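Local atomic coordinates of acyl-CoA dehydrogenase (Geobacillus kaustophilus, PDB entry 2PG0), a protein that binds FAD and probably catalyses the alpha-beta dehydrogenation of thioester-bound acyl chains, as other members of the acyl-CoA dehydrogenase family do. Residues A[342-347]-A[353-358]; A[262-267]-A[293-298]; A[272-275]-A[280-283]. One frame throughout, in Å; residues are numbered along the deposited sequence.

Contact 1: A[342-347]-A[353-358]. With FAD (flavin-adenine dinucleotide), chain D.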
# COMPACT_ATOMS: atom_id res chain seq x y z
N GLN A 342 9.62 5.59 -12.73
CA GLN A 342 10.23 4.25 -12.71
C GLN A 342 10.13 3.53 -14.05
O GLN A 342 11.10 2.94 -14.52
CB GLN A 342 9.62 3.38 -11.60
CG GLN A 342 10.31 2.00 -11.42
CD GLN A 342 11.75 2.08 -10.89
OE1 GLN A 342 12.14 3.09 -10.30
NE2 GLN A 342 12.53 1.02 -11.09
N LEU A 343 8.96 3.62 -14.68
CA LEU A 343 8.75 2.94 -15.96
C LEU A 343 9.53 3.56 -17.12
O LEU A 343 9.65 2.94 -18.18
CB LEU A 343 7.26 2.81 -16.26
CG LEU A 343 6.54 1.79 -15.38
CD1 LEU A 343 5.03 1.94 -15.49
CD2 LEU A 343 6.99 0.35 -15.71
N HIS A 344 10.04 4.79 -16.94
CA HIS A 344 10.89 5.42 -17.96
C HIS A 344 12.37 5.00 -17.83
O HIS A 344 13.21 5.35 -18.68
CB HIS A 344 10.79 6.95 -17.87
CG HIS A 344 9.58 7.53 -18.55
ND1 HIS A 344 8.31 7.44 -18.03
CD2 HIS A 344 9.46 8.27 -19.69
CE1 HIS A 344 7.46 8.06 -18.82
NE2 HIS A 344 8.13 8.58 -19.83
N GLY A 345 12.70 4.24 -16.78
CA GLY A 345 14.09 3.90 -16.49
C GLY A 345 14.91 5.15 -16.20
O GLY A 345 14.39 6.10 -15.62
N GLY A 346 16.18 5.15 -16.61
CA GLY A 346 17.07 6.30 -16.40
C GLY A 346 16.51 7.59 -17.00
O GLY A 346 16.73 8.68 -16.46
N TYR A 347 15.76 7.46 -18.09
CA TYR A 347 15.19 8.62 -18.79
C TYR A 347 14.18 9.43 -17.97
O TYR A 347 14.05 10.63 -18.16
CB TYR A 347 14.62 8.21 -20.17
CG TYR A 347 15.69 7.51 -20.97
CD1 TYR A 347 16.62 8.25 -21.71
CD2 TYR A 347 15.82 6.13 -20.94
CE1 TYR A 347 17.64 7.61 -22.43
CE2 TYR A 347 16.84 5.48 -21.64
CZ TYR A 347 17.75 6.23 -22.38
OH TYR A 347 18.75 5.60 -23.08
N TYR A 353 13.41 14.90 -20.43
CA TYR A 353 12.12 14.22 -20.54
C TYR A 353 11.06 14.92 -19.69
O TYR A 353 11.30 15.24 -18.52
CB TYR A 353 12.24 12.74 -20.15
CG TYR A 353 12.84 11.88 -21.25
CD1 TYR A 353 14.19 11.99 -21.60
CD2 TYR A 353 12.06 10.95 -21.94
CE1 TYR A 353 14.74 11.21 -22.60
CE2 TYR A 353 12.60 10.17 -22.95
CZ TYR A 353 13.94 10.30 -23.27
OH TYR A 353 14.50 9.53 -24.27
N GLU A 354 9.89 15.15 -20.29
CA GLU A 354 8.80 15.89 -19.64
C GLU A 354 8.35 15.28 -18.30
O GLU A 354 7.98 16.02 -17.38
CB GLU A 354 7.60 15.98 -20.59
CG GLU A 354 6.49 16.88 -20.10
CD GLU A 354 5.31 16.88 -21.04
OE1 GLU A 354 5.51 17.08 -22.26
OE2 GLU A 354 4.18 16.68 -20.56
N ILE A 355 8.39 13.95 -18.20
CA ILE A 355 7.98 13.28 -16.96
C ILE A 355 8.75 13.75 -15.72
O ILE A 355 8.18 13.78 -14.63
CB ILE A 355 7.98 11.72 -17.07
CG1 ILE A 355 7.17 11.10 -15.93
CG2 ILE A 355 9.40 11.15 -17.12
CD1 ILE A 355 5.71 11.56 -15.90
N ALA A 356 10.02 14.12 -15.88
CA ALA A 356 10.83 14.61 -14.75
C ALA A 356 10.16 15.82 -14.09
O ALA A 356 10.01 15.88 -12.87
CB ALA A 356 12.24 14.94 -15.21
N ARG A 357 9.77 16.78 -14.93
CA ARG A 357 9.11 18.01 -14.48
C ARG A 357 7.74 17.73 -13.87
O ARG A 357 7.40 18.28 -12.81
CB ARG A 357 8.98 18.93 -15.68
CG ARG A 357 8.38 20.26 -15.42
CD ARG A 357 7.90 20.74 -16.78
NE ARG A 357 6.48 20.55 -16.86
CZ ARG A 357 5.74 20.55 -17.96
NH1 ARG A 357 6.26 20.68 -19.18
NH2 ARG A 357 4.44 20.40 -17.80
N ARG A 358 6.95 16.87 -14.52
CA ARG A 358 5.64 16.48 -14.01
C ARG A 358 5.79 15.86 -12.61
O ARG A 358 5.01 16.17 -11.71
CB ARG A 358 4.95 15.49 -14.95
CG ARG A 358 4.76 16.01 -16.39
CD ARG A 358 3.53 16.87 -16.53
NE ARG A 358 3.31 17.30 -17.91
CZ ARG A 358 2.40 18.20 -18.28
NH1 ARG A 358 1.61 18.79 -17.37
NH2 ARG A 358 2.28 18.52 -19.56
PA FAD D . 15.26 0.25 -19.60
O1A FAD D . 14.92 0.76 -20.98
O2A FAD D . 16.13 -0.98 -19.57
O5B FAD D . 13.90 -0.05 -18.78
C5B FAD D . 12.95 0.98 -18.58
C4B FAD D . 11.83 0.42 -17.73
O4B FAD D . 11.33 -0.73 -18.37
C3B FAD D . 12.33 -0.01 -16.35
O3B FAD D . 11.67 0.73 -15.36
C2B FAD D . 11.85 -1.42 -16.16
O2B FAD D . 10.83 -1.38 -15.20
C1B FAD D . 11.12 -1.78 -17.44
N9A FAD D . 11.53 -3.11 -17.94
C8A FAD D . 12.54 -3.44 -18.80
N7A FAD D . 12.53 -4.78 -18.98
C5A FAD D . 11.53 -5.31 -18.24
C6A FAD D . 11.06 -6.60 -18.04
N6A FAD D . 11.62 -7.63 -18.68
N1A FAD D . 9.99 -6.81 -17.20
C2A FAD D . 9.36 -5.76 -16.55
N3A FAD D . 9.82 -4.48 -16.75
C4A FAD D . 10.89 -4.26 -17.58
N1 FAD D . 25.03 2.77 -16.27
C2 FAD D . 26.35 2.36 -16.33
O2 FAD D . 26.66 1.41 -17.06
N3 FAD D . 27.32 3.01 -15.59
C4 FAD D . 26.97 4.08 -14.78
O4 FAD D . 27.84 4.65 -14.13
C4X FAD D . 25.63 4.49 -14.70
N5 FAD D . 25.27 5.56 -13.89
C5X FAD D . 23.96 5.98 -13.84
C6 FAD D . 23.62 7.07 -13.03
C7 FAD D . 22.30 7.51 -12.96
C7M FAD D . 22.00 8.69 -12.08
C8 FAD D . 21.32 6.86 -13.71
C8M FAD D . 19.88 7.27 -13.69
C9 FAD D . 21.66 5.78 -14.52
C9A FAD D . 22.98 5.32 -14.59
N10 FAD D . 23.32 4.23 -15.39
C10 FAD D . 24.65 3.83 -15.45
C1' FAD D . 22.29 3.40 -16.14
C2' FAD D . 21.28 2.62 -15.28
O2' FAD D . 21.85 1.44 -14.76
C3' FAD D . 20.07 2.28 -16.17
O3' FAD D . 19.28 3.45 -16.29
C4' FAD D . 19.21 1.11 -15.66
O4' FAD D . 19.94 -0.10 -15.70
C5' FAD D . 17.95 0.91 -16.50
O5' FAD D . 18.24 0.92 -17.88
P FAD D . 17.44 1.92 -18.84
O1P FAD D . 17.54 3.33 -18.31
O2P FAD D . 17.96 1.81 -20.26
O3P FAD D . 15.90 1.45 -18.72
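Y353 lies alongside Y347, and the two side chains point the same way. Y347 CB sits over the centre of the Y353 ring, 3.8 Å from its centroid, in a CH-pi contact. The two rings are oblique, with planes at 51°. Y347 CD1 reaches Y353 CE1 at 3.6 Å. Y347 O lies 3.4 Å from Y353 CB. The carboxylate of E354 is used within its own helix, in a salt bridge to R358. R358 grips it side-on, with N-H bonds from NE and NH2 to the single oxygen E354 OE2. With I355 CG1 anti to the backbone N (chi1 -163°), CG2 falls between that N and the carbonyl carbon. This branch stands over the imidazole face, I355 CG2 being 3.8 Å from the centroid of the H344 ring and 5° off its normal. H344 ND1 is hydrogen-bonded to A340 O. G346 N donates to FAD O1P at 2.8 Å. G345 has positive phi, and a side chain there would run into FAD O3P. The contact joins the end of helix 319-343 to the start of helix 354-361. Helix 237-273 covers it: Y270 stacks on H344, and M263 touches I355. F160 of the second subunit meets Y347 edge-to-face.

Contact 2: A[262-267]-A[293-298]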
# COMPACT_ATOMS: atom_id res chain seq x y z
N VAL A 262 -2.32 13.14 -17.82
CA VAL A 262 -1.15 13.51 -18.64
C VAL A 262 0.01 12.55 -18.42
O VAL A 262 0.62 12.06 -19.37
CB VAL A 262 -0.70 14.98 -18.38
CG1 VAL A 262 0.66 15.28 -19.05
CG2 VAL A 262 -1.76 15.97 -18.87
N MET A 263 0.33 12.30 -17.15
CA MET A 263 1.46 11.43 -16.81
C MET A 263 1.24 9.99 -17.28
O MET A 263 2.19 9.32 -17.73
CB MET A 263 1.77 11.50 -15.30
CG MET A 263 2.51 12.79 -14.92
SD MET A 263 3.03 12.90 -13.17
CE MET A 263 1.43 13.12 -12.39
N PHE A 264 -0.00 9.51 -17.20
CA PHE A 264 -0.35 8.18 -17.70
C PHE A 264 -0.11 8.09 -19.21
O PHE A 264 0.50 7.13 -19.69
CB PHE A 264 -1.81 7.84 -17.36
CG PHE A 264 -2.27 6.53 -17.92
CD1 PHE A 264 -2.00 5.35 -17.25
CD2 PHE A 264 -2.96 6.48 -19.13
CE1 PHE A 264 -2.42 4.12 -17.78
CE2 PHE A 264 -3.38 5.26 -19.67
CZ PHE A 264 -3.11 4.08 -18.99
N SER A 265 -0.56 9.11 -19.93
CA SER A 265 -0.39 9.15 -21.39
C SER A 265 1.09 9.14 -21.77
O SER A 265 1.50 8.41 -22.68
CB SER A 265 -1.10 10.37 -21.99
OG SER A 265 -0.93 10.37 -23.40
N LEU A 266 1.90 9.93 -21.07
CA LEU A 266 3.35 9.92 -21.26
C LEU A 266 3.96 8.53 -21.08
O LEU A 266 4.78 8.10 -21.89
CB LEU A 266 4.02 10.89 -20.28
CG LEU A 266 3.91 12.37 -20.60
CD1 LEU A 266 4.49 13.15 -19.42
CD2 LEU A 266 4.65 12.71 -21.89
N THR A 267 3.55 7.84 -20.02
CA THR A 267 4.12 6.54 -19.67
C THR A 267 3.70 5.47 -20.68
O THR A 267 4.52 4.68 -21.14
CB THR A 267 3.70 6.11 -18.25
OG1 THR A 267 4.05 7.15 -17.33
CG2 THR A 267 4.40 4.82 -17.84
N GLU A 293 -3.79 -0.82 -13.56
CA GLU A 293 -4.08 -0.29 -12.22
C GLU A 293 -4.12 1.23 -12.22
O GLU A 293 -5.02 1.83 -11.62
CB GLU A 293 -3.10 -0.84 -11.17
CG GLU A 293 -3.28 -2.33 -10.89
CD GLU A 293 -2.39 -2.85 -9.76
OE1 GLU A 293 -1.83 -2.04 -8.98
OE2 GLU A 293 -2.26 -4.09 -9.65
N MET A 294 -3.15 1.87 -12.89
CA MET A 294 -3.14 3.33 -13.03
C MET A 294 -4.41 3.80 -13.75
O MET A 294 -5.07 4.74 -13.30
CB MET A 294 -1.89 3.80 -13.79
CG MET A 294 -0.60 3.75 -12.96
SD MET A 294 0.86 4.16 -13.98
CE MET A 294 1.42 2.62 -14.45
N ALA A 295 -4.76 3.13 -14.85
CA ALA A 295 -5.96 3.45 -15.63
C ALA A 295 -7.23 3.37 -14.79
O ALA A 295 -8.11 4.22 -14.89
CB ALA A 295 -6.07 2.51 -16.84
N THR A 296 -7.31 2.33 -13.95
CA THR A 296 -8.46 2.12 -13.05
C THR A 296 -8.60 3.28 -12.06
O THR A 296 -9.67 3.86 -11.91
CB THR A 296 -8.34 0.77 -12.30
OG1 THR A 296 -8.30 -0.30 -13.25
CG2 THR A 296 -9.52 0.55 -11.36
N GLU A 297 -7.51 3.60 -11.37
CA GLU A 297 -7.54 4.67 -10.38
C GLU A 297 -7.84 6.02 -11.04
O GLU A 297 -8.59 6.83 -10.49
CB GLU A 297 -6.26 4.68 -9.56
CG GLU A 297 -6.08 3.43 -8.67
CD GLU A 297 -4.98 3.59 -7.62
OE1 GLU A 297 -4.39 4.68 -7.51
OE2 GLU A 297 -4.70 2.61 -6.89
N ILE A 298 -7.28 6.25 -12.22
CA ILE A 298 -7.58 7.49 -12.96
C ILE A 298 -9.08 7.58 -13.31
O ILE A 298 -9.70 8.64 -13.15
CB ILE A 298 -6.67 7.63 -14.21
CG1 ILE A 298 -5.24 7.96 -13.76
CG2 ILE A 298 -7.25 8.68 -15.21
CD1 ILE A 298 -4.14 7.66 -14.78
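Two neighbouring antiparallel helices of the C-terminal helical domain, 237-273 and 285-313, pack here around F264, which touches M294, A295 and I298. The axes of the two short segments come within 10.8 Å, at 159° between their directions. F264 CG is anti to the backbone N (chi1 176°), which sends the ring across to the other helix. F264 CB lies 3.5 Å from I298 CD1, the end of the isoleucine chain. Midway, F264 CD1 is 3.8 Å from M294 CB. At the far end, F264 CZ approaches A295 CB at 4.0 Å. All three partners are oblique to the ring. T267 also faces the second helix, but its OG1 turns back and donates to M263 O at 2.9 Å. That oxygen also accepts from T267 N, and the two donors come from opposite faces of the carbonyl plane. L383 of the fourth subunit packs on F264 as well. No hydrogen bond or salt bridge crosses between 262-267 and 293-298, although Q257 NE2, earlier on helix 237-273, is hydrogen-bonded to I298 O. Between the two segments, then, cohesion rests on one phenylalanine against three apolar side chains.

Contact 3: A[272-275]-A[280-283]. With FAD (flavin-adenine dinucleotide), chain D.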
# COMPACT_ATOMS: atom_id res chain seq x y z
N LYS A 272 5.30 1.73 -24.91
CA LYS A 272 4.86 1.16 -26.19
C LYS A 272 5.95 1.25 -27.27
O LYS A 272 5.99 0.43 -28.19
CB LYS A 272 3.56 1.80 -26.66
CG LYS A 272 2.32 1.24 -25.95
CD LYS A 272 1.02 1.85 -26.48
CE LYS A 272 0.63 1.26 -27.84
NZ LYS A 272 -0.74 1.71 -28.26
N GLN A 273 6.85 2.23 -27.13
CA GLN A 273 7.91 2.45 -28.12
C GLN A 273 9.30 1.99 -27.68
O GLN A 273 10.22 1.91 -28.49
CB GLN A 273 7.97 3.93 -28.54
CG GLN A 273 6.65 4.54 -29.01
CD GLN A 273 6.08 3.91 -30.28
OE1 GLN A 273 5.07 3.19 -30.23
NE2 GLN A 273 6.72 4.18 -31.43
N ARG A 274 9.46 1.70 -26.39
CA ARG A 274 10.75 1.25 -25.86
C ARG A 274 10.87 -0.26 -25.98
O ARG A 274 9.96 -0.99 -25.59
CB ARG A 274 10.90 1.68 -24.39
CG ARG A 274 12.19 1.21 -23.71
CD ARG A 274 13.41 1.90 -24.31
NE ARG A 274 14.64 1.58 -23.59
CZ ARG A 274 15.85 1.99 -23.95
NH1 ARG A 274 16.00 2.75 -25.04
NH2 ARG A 274 16.92 1.67 -23.22
N THR A 275 11.98 -0.74 -26.53
CA THR A 275 12.19 -2.19 -26.62
C THR A 275 13.26 -2.68 -25.64
O THR A 275 14.26 -1.99 -25.41
CB THR A 275 12.54 -2.66 -28.06
OG1 THR A 275 13.83 -2.15 -28.43
CG2 THR A 275 11.50 -2.18 -29.06
N ARG A 280 8.57 -4.97 -26.90
CA ARG A 280 8.18 -3.66 -26.40
C ARG A 280 7.99 -3.81 -24.88
O ARG A 280 7.52 -4.86 -24.41
CB ARG A 280 6.90 -3.16 -27.07
CG ARG A 280 7.05 -2.82 -28.55
CD ARG A 280 5.72 -2.52 -29.23
NE ARG A 280 4.88 -3.71 -29.39
CZ ARG A 280 3.72 -3.90 -28.76
NH1 ARG A 280 3.25 -2.97 -27.94
NH2 ARG A 280 3.02 -5.02 -28.96
N VAL A 281 8.39 -2.80 -24.12
CA VAL A 281 8.27 -2.86 -22.67
C VAL A 281 6.79 -3.06 -22.25
O VAL A 281 6.50 -3.76 -21.28
CB VAL A 281 8.92 -1.62 -21.99
CG1 VAL A 281 8.61 -1.58 -20.49
CG2 VAL A 281 10.44 -1.64 -22.19
N SER A 282 5.89 -2.48 -23.04
CA SER A 282 4.44 -2.61 -22.83
C SER A 282 3.92 -4.06 -22.98
O SER A 282 2.76 -4.33 -22.69
CB SER A 282 3.69 -1.68 -23.78
OG SER A 282 3.97 -2.01 -25.14
N GLU A 283 4.77 -4.97 -23.44
CA GLU A 283 4.38 -6.37 -23.63
C GLU A 283 4.62 -7.24 -22.39
O GLU A 283 4.10 -8.36 -22.30
CB GLU A 283 5.08 -6.97 -24.85
CG GLU A 283 4.64 -6.36 -26.18
CD GLU A 283 5.35 -7.01 -27.35
OE1 GLU A 283 5.02 -8.16 -27.69
OE2 GLU A 283 6.24 -6.36 -27.95
PA FAD D . 15.26 0.25 -19.60
O1A FAD D . 14.92 0.76 -20.98
O2A FAD D . 16.13 -0.98 -19.57
O5B FAD D . 13.90 -0.05 -18.78
C5B FAD D . 12.95 0.98 -18.58
C4B FAD D . 11.83 0.42 -17.73
O4B FAD D . 11.33 -0.73 -18.37
C3B FAD D . 12.33 -0.01 -16.35
O3B FAD D . 11.67 0.73 -15.36
C2B FAD D . 11.85 -1.42 -16.16
O2B FAD D . 10.83 -1.38 -15.20
C1B FAD D . 11.12 -1.78 -17.44
N9A FAD D . 11.53 -3.11 -17.94
C8A FAD D . 12.54 -3.44 -18.80
N7A FAD D . 12.53 -4.78 -18.98
C5A FAD D . 11.53 -5.31 -18.24
C6A FAD D . 11.06 -6.60 -18.04
N6A FAD D . 11.62 -7.63 -18.68
N1A FAD D . 9.99 -6.81 -17.20
C2A FAD D . 9.36 -5.76 -16.55
N3A FAD D . 9.82 -4.48 -16.75
C4A FAD D . 10.89 -4.26 -17.58
N1 FAD D . 25.03 2.77 -16.27
C2 FAD D . 26.35 2.36 -16.33
O2 FAD D . 26.66 1.41 -17.06
N3 FAD D . 27.32 3.01 -15.59
C4 FAD D . 26.97 4.08 -14.78
O4 FAD D . 27.84 4.65 -14.13
C4X FAD D . 25.63 4.49 -14.70
N5 FAD D . 25.27 5.56 -13.89
C5X FAD D . 23.96 5.98 -13.84
C6 FAD D . 23.62 7.07 -13.03
C7 FAD D . 22.30 7.51 -12.96
C7M FAD D . 22.00 8.69 -12.08
C8 FAD D . 21.32 6.86 -13.71
C8M FAD D . 19.88 7.27 -13.69
C9 FAD D . 21.66 5.78 -14.52
C9A FAD D . 22.98 5.32 -14.59
N10 FAD D . 23.32 4.23 -15.39
C10 FAD D . 24.65 3.83 -15.45
C1' FAD D . 22.29 3.40 -16.14
C2' FAD D . 21.28 2.62 -15.28
O2' FAD D . 21.85 1.44 -14.76
C3' FAD D . 20.07 2.28 -16.17
O3' FAD D . 19.28 3.45 -16.29
C4' FAD D . 19.21 1.11 -15.66
O4' FAD D . 19.94 -0.10 -15.70
C5' FAD D . 17.95 0.91 -16.50
O5' FAD D . 18.24 0.92 -17.88
P FAD D . 17.44 1.92 -18.84
O1P FAD D . 17.54 3.33 -18.31
O2P FAD D . 17.96 1.81 -20.26
O3P FAD D . 15.90 1.45 -18.72
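V281 and R274 meet through backbone and side chain alike. V281 N donates to R274 O at 2.8 Å. Chi1 (177°) sets R274 CG anti to the backbone N and against V281 CG2, 3.7 Å away; the bend at chi2 (67°) then turns the rest of the chain to the cofactor. R274 NE donates to the diphosphate oxygen FAD O1A at 2.8 Å, and NH2 adds a weak bond to the same atom. R274 NH1 is held by P132 O of the second subunit. A leucine in place of R274 would probably leave FAD O1A without these two donors and P132 O of the second subunit without its partner. The other methyl of the valine, V281 CG1, lies 3.6 Å from FAD O4B on the ribose. R280 CD lies 3.1 Å from K272 O, and the bend at chi3 (-70°) then sets the direction of the guanidinium. R280 NH1 is hydrogen-bonded to L385 O of the fourth subunit. E283 OE2 accepts from R280 N at 2.9 Å and pairs with the R280 guanidinium by charge alone. S282 OG packs on K272 CG and is hydrogen-bonded to the same L385 O. The two segments lead into and out of a short beta hairpin, where T275 and R280 form an antiparallel, non-hydrogen-bonded pair. It joins helices 237-273 and 285-313 at the FAD diphosphate and ribose site.

Overall arrangement
All three contacts lie in the C-terminal helical domain. From the N terminus, helix 237-273 comes first and supplies 262-267 to contact 2 and, at its end, 272-273 to contact 3. Contact 3 closes the short hairpin turn, and helix 285-313 follows. Contact 2 then closes a longer loop that contains contact 3 within it. Helix 319-343 comes next, and contact 1 closes the turn from it into helix 354-361, in series with the other two. Contacts 1 and 2 touch, with I355 and R358 packing on M263. Contacts 1 and 3 meet where Y347 touches R274, and both hold FAD. Contacts 2 and 3 do not touch, though both reach the fourth subunit.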